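Local coordinates for protein meta cleavage compound hydrolase (Janthinobacterium, PDB 1J1I) that cleaves a carbon-carbon bond of the ring-opened meta-cleavage compound by hydrolysis during bacterial degradation of carbazole, probably releasing anthranilate, at residues 26-31 against 92-97; 41-46 against 74-79; 82-85 against 89-92. One frame throughout, in Å; residues are numbered along the deposited sequence.

Contact 1: 26-31 against 92-97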
loop_
_atom_site.group_PDB
_atom_site.type_symbol
_atom_site.label_atom_id
_atom_site.label_comp_id
_atom_site.label_asym_id
_atom_site.label_seq_id
_atom_site.Cartn_x
_atom_site.Cartn_y
_atom_site.Cartn_z
ATOM N N VAL A 26 20.521 -30.128 -2.470
ATOM C CA VAL A 26 20.722 -29.164 -3.547
ATOM C C VAL A 26 21.576 -27.995 -3.054
ATOM O O VAL A 26 21.124 -27.198 -2.228
ATOM C CB VAL A 26 19.365 -28.611 -4.074
ATOM C CG1 VAL A 26 19.610 -27.597 -5.197
ATOM C CG2 VAL A 26 18.497 -29.757 -4.588
ATOM N N GLU A 27 22.817 -27.902 -3.536
ATOM C CA GLU A 27 23.686 -26.796 -3.137
ATOM C C GLU A 27 22.956 -25.540 -3.582
ATOM O O GLU A 27 22.492 -25.460 -4.720
ATOM C CB GLU A 27 25.053 -26.853 -3.833
ATOM C CG GLU A 27 26.229 -27.340 -2.974
ATOM C CD GLU A 27 26.117 -26.964 -1.500
ATOM O OE1 GLU A 27 25.526 -27.755 -0.750
ATOM O OE2 GLU A 27 26.610 -25.887 -1.095
ATOM N N THR A 28 22.874 -24.556 -2.693
ATOM C CA THR A 28 22.145 -23.331 -2.988
ATOM C C THR A 28 22.963 -22.081 -2.716
ATOM O O THR A 28 23.659 -21.989 -1.706
ATOM C CB THR A 28 20.851 -23.284 -2.147
ATOM O OG1 THR A 28 20.131 -24.509 -2.326
ATOM C CG2 THR A 28 19.967 -22.116 -2.570
ATOM N N ARG A 29 22.874 -21.123 -3.630
ATOM C CA ARG A 29 23.595 -19.867 -3.502
ATOM C C ARG A 29 22.673 -18.765 -3.014
ATOM O O ARG A 29 21.541 -18.637 -3.484
ATOM C CB ARG A 29 24.182 -19.456 -4.856
ATOM C CG ARG A 29 24.864 -18.092 -4.864
ATOM C CD ARG A 29 24.119 -17.117 -5.762
ATOM N NE ARG A 29 24.913 -15.927 -6.048
ATOM C CZ ARG A 29 24.621 -15.047 -6.999
ATOM N NH1 ARG A 29 23.548 -15.220 -7.760
ATOM N NH2 ARG A 29 25.412 -14.002 -7.200
ATOM N N TYR A 30 23.155 -17.973 -2.064
ATOM C CA TYR A 30 22.373 -16.860 -1.559
ATOM C C TYR A 30 23.250 -15.657 -1.262
ATOM O O TYR A 30 24.472 -15.771 -1.159
ATOM C CB TYR A 30 21.579 -17.252 -0.300
ATOM C CG TYR A 30 22.388 -17.680 0.910
ATOM C CD1 TYR A 30 22.919 -18.969 1.004
ATOM C CD2 TYR A 30 22.562 -16.818 1.997
ATOM C CE1 TYR A 30 23.597 -19.395 2.158
ATOM C CE2 TYR A 30 23.237 -17.229 3.149
ATOM C CZ TYR A 30 23.748 -18.521 3.223
ATOM O OH TYR A 30 24.392 -18.938 4.370
ATOM N N LEU A 31 22.609 -14.501 -1.155
ATOM C CA LEU A 31 23.281 -13.251 -0.839
ATOM C C LEU A 31 22.806 -12.884 0.560
ATOM O O LEU A 31 21.623 -13.022 0.871
ATOM C CB LEU A 31 22.867 -12.162 -1.832
ATOM C CG LEU A 31 23.598 -11.999 -3.168
ATOM C CD1 LEU A 31 24.085 -13.325 -3.706
ATOM C CD2 LEU A 31 22.662 -11.309 -4.145
ATOM N N ILE A 92 9.112 -25.515 -4.634
ATOM C CA ILE A 92 8.549 -25.304 -3.302
ATOM C C ILE A 92 9.351 -26.111 -2.282
ATOM O O ILE A 92 9.748 -25.590 -1.235
ATOM C CB ILE A 92 7.064 -25.734 -3.248
ATOM C CG1 ILE A 92 6.224 -24.770 -4.098
ATOM C CG2 ILE A 92 6.572 -25.752 -1.794
ATOM C CD1 ILE A 92 4.782 -25.203 -4.284
ATOM N N ARG A 93 9.592 -27.382 -2.596
ATOM C CA ARG A 93 10.354 -28.251 -1.704
ATOM C C ARG A 93 11.747 -27.680 -1.487
ATOM O O ARG A 93 12.271 -27.701 -0.371
ATOM C CB ARG A 93 10.482 -29.659 -2.293
ATOM C CG ARG A 93 11.223 -30.634 -1.380
ATOM C CD ARG A 93 11.733 -31.838 -2.156
ATOM N NE ARG A 93 10.672 -32.498 -2.911
ATOM C CZ ARG A 93 10.873 -33.498 -3.765
ATOM N NH1 ARG A 93 9.846 -34.037 -4.409
ATOM N NH2 ARG A 93 12.100 -33.958 -3.976
ATOM N N HIS A 94 12.349 -27.168 -2.559
ATOM C CA HIS A 94 13.684 -26.598 -2.454
ATOM C C HIS A 94 13.712 -25.435 -1.469
ATOM O O HIS A 94 14.588 -25.369 -0.609
ATOM C CB HIS A 94 14.193 -26.119 -3.820
ATOM C CG HIS A 94 15.471 -25.342 -3.737
ATOM N ND1 HIS A 94 15.550 -24.003 -4.049
ATOM C CD2 HIS A 94 16.715 -25.708 -3.343
ATOM C CE1 HIS A 94 16.784 -23.577 -3.853
ATOM N NE2 HIS A 94 17.513 -24.594 -3.423
ATOM N N LEU A 95 12.759 -24.516 -1.600
ATOM C CA LEU A 95 12.700 -23.368 -0.704
ATOM C C LEU A 95 12.512 -23.859 0.730
ATOM O O LEU A 95 13.113 -23.325 1.665
ATOM C CB LEU A 95 11.562 -22.429 -1.115
ATOM C CG LEU A 95 11.283 -21.218 -0.217
ATOM C CD1 LEU A 95 12.565 -20.411 -0.027
ATOM C CD2 LEU A 95 10.196 -20.345 -0.856
ATOM N N HIS A 96 11.683 -24.882 0.900
ATOM C CA HIS A 96 11.448 -25.462 2.218
ATOM C C HIS A 96 12.767 -25.975 2.798
ATOM O O HIS A 96 13.099 -25.697 3.952
ATOM C CB HIS A 96 10.431 -26.610 2.114
ATOM C CG HIS A 96 10.456 -27.559 3.277
ATOM N ND1 HIS A 96 11.402 -28.554 3.403
ATOM C CD2 HIS A 96 9.649 -27.667 4.360
ATOM C CE1 HIS A 96 11.173 -29.238 4.512
ATOM N NE2 HIS A 96 10.116 -28.720 5.111
ATOM N N ASP A 97 13.515 -26.715 1.985
ATOM C CA ASP A 97 14.790 -27.279 2.409
ATOM C C ASP A 97 15.826 -26.191 2.704
ATOM O O ASP A 97 16.600 -26.305 3.656
ATOM C CB ASP A 97 15.325 -28.258 1.346
ATOM C CG ASP A 97 14.421 -29.479 1.154
ATOM O OD1 ASP A 97 13.541 -29.724 2.001
ATOM O OD2 ASP A 97 14.597 -30.210 0.159
#
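Thr28 OG1 sits in the middle of a short polar relay: it accepts the N-H of His94 NE2 at 2.8 Å and hands its own proton to Val26 O, 2.9 Å away on the same strand. The histidine meets the hydroxyl edge-on, with OG1 only 9° out of the ring plane, whereas OG1 stands well above the carbonyl plane of Val26, not on a lone pair. Thr28 is turned for this double role. Its OG1 lies beside the backbone N (chi1 -52°), close to the carbonyl two residues back, and that setting puts the methyl CG2 off the NE2-CE1 edge of the imidazole, 3.6 Å from His94 NE2 and 3.7 Å from His94 CE1. On the helix side, CG of His94 is anti to the backbone N (chi1 171°), which carries the ring off the helix and across to the strand. Val26 comes in roughly at right angles to the histidine, bringing its CG1 to 3.9 Å from His94 CD2. The two carbons next to NE2 therefore each have a methyl against them; both Thr28 and His94 are buried, and the NE2 N-H and the hydroxyl satisfy each other there. Replacing Thr28 by an alanine would probably leave the NE2 N-H of His94 without its acceptor and open a gap beside CE1. In this alpha/beta hydrolase fold the contact lies away from the catalytic residues and fastens helix 88-101 to the edge region of the central sheet. Strand 26-33 runs antiparallel to both its neighbours, 17-23 and 67-71; Met71 of the latter touches Thr28 as well as His94, while Leu95 of the helix packs against Thr119 and Val123 of helix 114-126.

Contact 2: 41-46 against 74-79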
loop_
_atom_site.group_PDB
_atom_site.type_symbol
_atom_site.label_atom_id
_atom_site.label_comp_id
_atom_site.label_asym_id
_atom_site.label_seq_id
_atom_site.Cartn_x
_atom_site.Cartn_y
_atom_site.Cartn_z
ATOM N N LEU A 41 14.456 -13.157 0.105
ATOM C CA LEU A 41 14.018 -12.563 -1.151
ATOM C C LEU A 41 14.143 -13.627 -2.239
ATOM O O LEU A 41 15.184 -14.278 -2.352
ATOM C CB LEU A 41 14.890 -11.341 -1.486
ATOM C CG LEU A 41 15.063 -10.294 -0.373
ATOM C CD1 LEU A 41 15.957 -9.159 -0.863
ATOM C CD2 LEU A 41 13.697 -9.745 0.061
ATOM N N ILE A 42 13.078 -13.814 -3.022
ATOM C CA ILE A 42 13.068 -14.808 -4.097
ATOM C C ILE A 42 12.850 -14.125 -5.440
ATOM O O ILE A 42 11.798 -13.535 -5.681
ATOM C CB ILE A 42 11.942 -15.856 -3.901
ATOM C CG1 ILE A 42 11.907 -16.341 -2.447
ATOM C CG2 ILE A 42 12.196 -17.054 -4.798
ATOM C CD1 ILE A 42 13.183 -16.999 -1.993
ATOM N N HIS A 43 13.852 -14.221 -6.311
ATOM C CA HIS A 43 13.821 -13.614 -7.639
ATOM C C HIS A 43 12.741 -14.204 -8.552
ATOM O O HIS A 43 12.169 -15.254 -8.262
ATOM C CB HIS A 43 15.199 -13.768 -8.296
ATOM C CG HIS A 43 15.600 -15.194 -8.527
ATOM N ND1 HIS A 43 15.167 -15.922 -9.616
ATOM C CD2 HIS A 43 16.344 -16.045 -7.780
ATOM C CE1 HIS A 43 15.625 -17.158 -9.528
ATOM N NE2 HIS A 43 16.342 -17.260 -8.423
ATOM N N GLY A 44 12.477 -13.523 -9.661
ATOM C CA GLY A 44 11.477 -14.002 -10.596
ATOM C C GLY A 44 12.039 -14.988 -11.601
ATOM O O GLY A 44 13.222 -15.340 -11.559
ATOM N N GLY A 45 11.182 -15.442 -12.511
ATOM C CA GLY A 45 11.616 -16.376 -13.526
ATOM C C GLY A 45 12.299 -15.613 -14.642
ATOM O O GLY A 45 12.656 -14.446 -14.479
ATOM N N GLY A 46 12.478 -16.261 -15.782
ATOM C CA GLY A 46 13.129 -15.592 -16.890
ATOM C C GLY A 46 14.576 -16.022 -17.001
ATOM O O GLY A 46 15.236 -16.292 -15.994
ATOM N N LEU A 74 15.992 -23.195 -7.336
ATOM C CA LEU A 74 16.469 -24.419 -7.962
ATOM C C LEU A 74 16.541 -24.197 -9.472
ATOM O O LEU A 74 15.556 -23.786 -10.089
ATOM C CB LEU A 74 15.478 -25.546 -7.660
ATOM C CG LEU A 74 15.643 -26.914 -8.324
ATOM C CD1 LEU A 74 16.898 -27.604 -7.808
ATOM C CD2 LEU A 74 14.403 -27.752 -8.017
ATOM N N GLY A 75 17.708 -24.458 -10.055
ATOM C CA GLY A 75 17.878 -24.297 -11.491
ATOM C C GLY A 75 18.249 -22.908 -11.985
ATOM O O GLY A 75 18.492 -22.725 -13.179
ATOM N N PHE A 76 18.290 -21.925 -11.087
ATOM C CA PHE A 76 18.629 -20.558 -11.479
ATOM C C PHE A 76 19.931 -20.061 -10.863
ATOM O O PHE A 76 20.430 -20.626 -9.887
ATOM C CB PHE A 76 17.513 -19.576 -11.075
ATOM C CG PHE A 76 16.242 -19.723 -11.868
ATOM C CD1 PHE A 76 15.381 -20.791 -11.650
ATOM C CD2 PHE A 76 15.906 -18.779 -12.834
ATOM C CE1 PHE A 76 14.200 -20.918 -12.384
ATOM C CE2 PHE A 76 14.728 -18.897 -13.575
ATOM C CZ PHE A 76 13.875 -19.969 -13.348
ATOM N N GLY A 77 20.458 -18.983 -11.439
ATOM C CA GLY A 77 21.678 -18.368 -10.948
ATOM C C GLY A 77 22.820 -19.324 -10.670
ATOM O O GLY A 77 23.271 -20.040 -11.564
ATOM N N LYS A 78 23.293 -19.332 -9.425
ATOM C CA LYS A 78 24.398 -20.202 -9.044
ATOM C C LYS A 78 23.947 -21.414 -8.241
ATOM O O LYS A 78 24.773 -22.198 -7.775
ATOM C CB LYS A 78 25.444 -19.414 -8.255
ATOM C CG LYS A 78 26.112 -18.303 -9.057
ATOM C CD LYS A 78 27.257 -17.681 -8.279
ATOM C CE LYS A 78 27.860 -16.503 -9.029
ATOM N NZ LYS A 78 28.975 -15.873 -8.270
ATOM N N THR A 79 22.638 -21.560 -8.069
ATOM C CA THR A 79 22.101 -22.700 -7.338
ATOM C C THR A 79 22.225 -23.932 -8.225
ATOM O O THR A 79 22.275 -23.812 -9.450
ATOM C CB THR A 79 20.630 -22.447 -6.939
ATOM O OG1 THR A 79 20.607 -21.565 -5.812
ATOM C CG2 THR A 79 19.921 -23.744 -6.578
#
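His43 and Phe76 meet at a slant, their ring planes 53° apart and their centroids separated by 5.3 Å, so the pair is neither stacked nor edge-to-face. His43 opens the His-Gly-Gly-Gly run that follows strand 38-42 in this alpha/beta hydrolase fold, the loop that in related enzymes helps form the oxyanion hole. The closest approach is made by the histidine corner: CE1 of His43 comes to 3.4 Å from Phe76 CB and 3.5 Å from Phe76 CG, at the root of the phenylalanine ring. His43 reaches there with CG between the backbone N and the carbonyl carbon (chi1 63°), and its polar bonds hold it there. ND1 donates to Gly44 O at 2.8 Å, almost straight at 163°, and NE2 takes the backbone N-H of Met73, so both nitrogens are engaged and the imidazole is unlikely to flip. Beyond it the glycines face the outer part of the phenylalanine, Gly45 CA lying 4.0 Å from Phe76 CE2. At Gly46 the positive phi would jam a side chain against the carbonyl O of the residue before, so glycine is needed. Gly44 lies next to the probable active-site serine, Ser114, and a weak bond joins Gly45 N to Ser114 OG, consistent with the backbone here serving the oxyanion site. Phe76 also starts a type II' turn that ends at Thr79, whose N bonds back to Phe76 O. At the far rim of the phenylalanine, Gly46 O lies near the plane of the ring, 3.6 Å from CE2.

Contact 3: 82-85 against 89-92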
loop_
_atom_site.group_PDB
_atom_site.type_symbol
_atom_site.label_atom_id
_atom_site.label_comp_id
_atom_site.label_asym_id
_atom_site.label_seq_id
_atom_site.Cartn_x
_atom_site.Cartn_y
_atom_site.Cartn_z
ATOM N N PRO A 82 20.417 -29.978 -10.980
ATOM C CA PRO A 82 20.456 -31.422 -11.201
ATOM C C PRO A 82 19.575 -31.856 -12.369
ATOM O O PRO A 82 18.692 -31.118 -12.811
ATOM C CB PRO A 82 19.980 -31.983 -9.865
ATOM C CG PRO A 82 18.994 -30.950 -9.412
ATOM C CD PRO A 82 19.718 -29.657 -9.723
ATOM N N ASP A 83 19.827 -33.057 -12.873
ATOM C CA ASP A 83 19.047 -33.576 -13.984
ATOM C C ASP A 83 17.759 -34.168 -13.440
ATOM O O ASP A 83 17.670 -35.370 -13.191
ATOM C CB ASP A 83 19.839 -34.640 -14.738
ATOM C CG ASP A 83 19.056 -35.230 -15.884
ATOM O OD1 ASP A 83 18.533 -34.448 -16.708
ATOM O OD2 ASP A 83 18.964 -36.472 -15.957
ATOM N N ILE A 84 16.764 -33.307 -13.251
ATOM C CA ILE A 84 15.476 -33.718 -12.716
ATOM C C ILE A 84 14.352 -33.012 -13.457
ATOM O O ILE A 84 14.593 -32.184 -14.336
ATOM C CB ILE A 84 15.336 -33.336 -11.232
ATOM C CG1 ILE A 84 15.277 -31.810 -11.101
ATOM C CG2 ILE A 84 16.505 -33.890 -10.432
ATOM C CD1 ILE A 84 15.056 -31.319 -9.682
ATOM N N GLU A 85 13.119 -33.351 -13.097
ATOM C CA GLU A 85 11.965 -32.702 -13.699
ATOM C C GLU A 85 11.757 -31.447 -12.858
ATOM O O GLU A 85 11.572 -31.532 -11.647
ATOM C CB GLU A 85 10.726 -33.602 -13.628
ATOM C CG GLU A 85 9.469 -32.941 -14.179
ATOM C CD GLU A 85 8.270 -33.874 -14.219
ATOM O OE1 GLU A 85 8.041 -34.604 -13.231
ATOM O OE2 GLU A 85 7.547 -33.866 -15.239
ATOM N N ASP A 89 6.322 -27.982 -7.761
ATOM C CA ASP A 89 6.407 -28.738 -6.521
ATOM C C ASP A 89 7.868 -28.834 -6.066
ATOM O O ASP A 89 8.170 -28.713 -4.876
ATOM C CB ASP A 89 5.840 -30.138 -6.738
ATOM C CG ASP A 89 4.476 -30.116 -7.406
ATOM O OD1 ASP A 89 4.342 -29.519 -8.509
ATOM O OD2 ASP A 89 3.538 -30.703 -6.827
ATOM N N ARG A 90 8.767 -29.036 -7.024
ATOM C CA ARG A 90 10.194 -29.157 -6.733
ATOM C C ARG A 90 10.791 -27.839 -6.228
ATOM O O ARG A 90 11.643 -27.840 -5.337
ATOM C CB ARG A 90 10.936 -29.639 -7.984
ATOM C CG ARG A 90 12.216 -30.401 -7.700
ATOM C CD ARG A 90 11.977 -31.541 -6.716
ATOM N NE ARG A 90 13.125 -32.436 -6.627
ATOM C CZ ARG A 90 13.462 -33.308 -7.573
ATOM N NH1 ARG A 90 12.734 -33.405 -8.679
ATOM N NH2 ARG A 90 14.526 -34.082 -7.414
ATOM N N ARG A 91 10.352 -26.713 -6.788
ATOM C CA ARG A 91 10.853 -25.418 -6.332
ATOM C C ARG A 91 10.350 -25.129 -4.916
ATOM O O ARG A 91 11.074 -24.562 -4.094
ATOM C CB ARG A 91 10.415 -24.292 -7.276
ATOM C CG ARG A 91 11.266 -24.145 -8.536
ATOM C CD ARG A 91 10.792 -22.960 -9.384
ATOM N NE ARG A 91 9.487 -23.221 -9.986
ATOM C CZ ARG A 91 9.301 -23.943 -11.087
ATOM N NH1 ARG A 91 10.341 -24.474 -11.717
ATOM N NH2 ARG A 91 8.075 -24.149 -11.551
ATOM N N ILE A 92 9.112 -25.515 -4.634
ATOM C CA ILE A 92 8.549 -25.304 -3.302
ATOM C C ILE A 92 9.351 -26.111 -2.282
ATOM O O ILE A 92 9.748 -25.590 -1.235
ATOM C CB ILE A 92 7.064 -25.734 -3.248
ATOM C CG1 ILE A 92 6.224 -24.770 -4.098
ATOM C CG2 ILE A 92 6.572 -25.752 -1.794
ATOM C CD1 ILE A 92 4.782 -25.203 -4.284
#
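Ile84 and Arg90 are brought together by one turn in each side chain. In Ile84, CG1 is held between the backbone N and the carbonyl carbon (chi1 67°) and the chain then runs on extended to CD1; in Arg90, CG starts off anti to the backbone N, but the chain bends at chi2 (52°), folding the guanidinium over toward the isoleucine. Ile84 closes an inverse gamma turn centred on Asp83, with a weak bond from Ile84 N to Pro82 O, in the loop that leads into helix 88-101 of the alpha/beta hydrolase fold. The two side chains approach from opposite directions, and what meets is a methyl and a flat cation: CD1 of Ile84 rests over the centre of the Arg90 guanidinium, 3.3 Å from its CZ. The second branch takes part as well, since Ile84 CG2 lies 3.6 Å from Arg90 NH2. This is an apolar cover for one face of the charged group. Nearby, Glu85 O lies 3.7 Å from Arg90 NH1, too far for a proper bond. The carboxylate atom Glu85 OE1 is 6.6 Å from Arg90 NH1, so any attraction between the opposite charges acts at long range; Arg93 NH2 lies close to Arg90 NE, a like charge that would probably cost some energy. The contact is at the surface, away from the catalytic residues. Glu85 touches Trp204 of helix 192-208, and Leu74 packs against both Ile84 and Arg90. The aliphatic part of the arginine shares in the packing too: its CG lies 3.6 Å from CD1 of Ile84, the same methyl that sits over the guanidinium.

How the contacts relate
From the N terminus, strand 26-33 opens contact 1, the longest of the three loops, which closes only when helix 88-101 arrives about sixty residues later. Contact 2 lies wholly within that span, bringing the loop after strand 38-42 up to the one after strand 67-71. Contact 3 opens only after contact 2 has closed: residues 82-85 turn back on the start of the same helix, and Ile92 belongs to both contacts 1 and 3. Segment 74-79 links all three. Thr79 OG1 probably bonds to Arg29 N of contact 1, while Leu74 packs on Arg90 and Ile84 of contact 3. Together they join the sheet, the glycine-rich loop beside the probable active site, and helix 88-101.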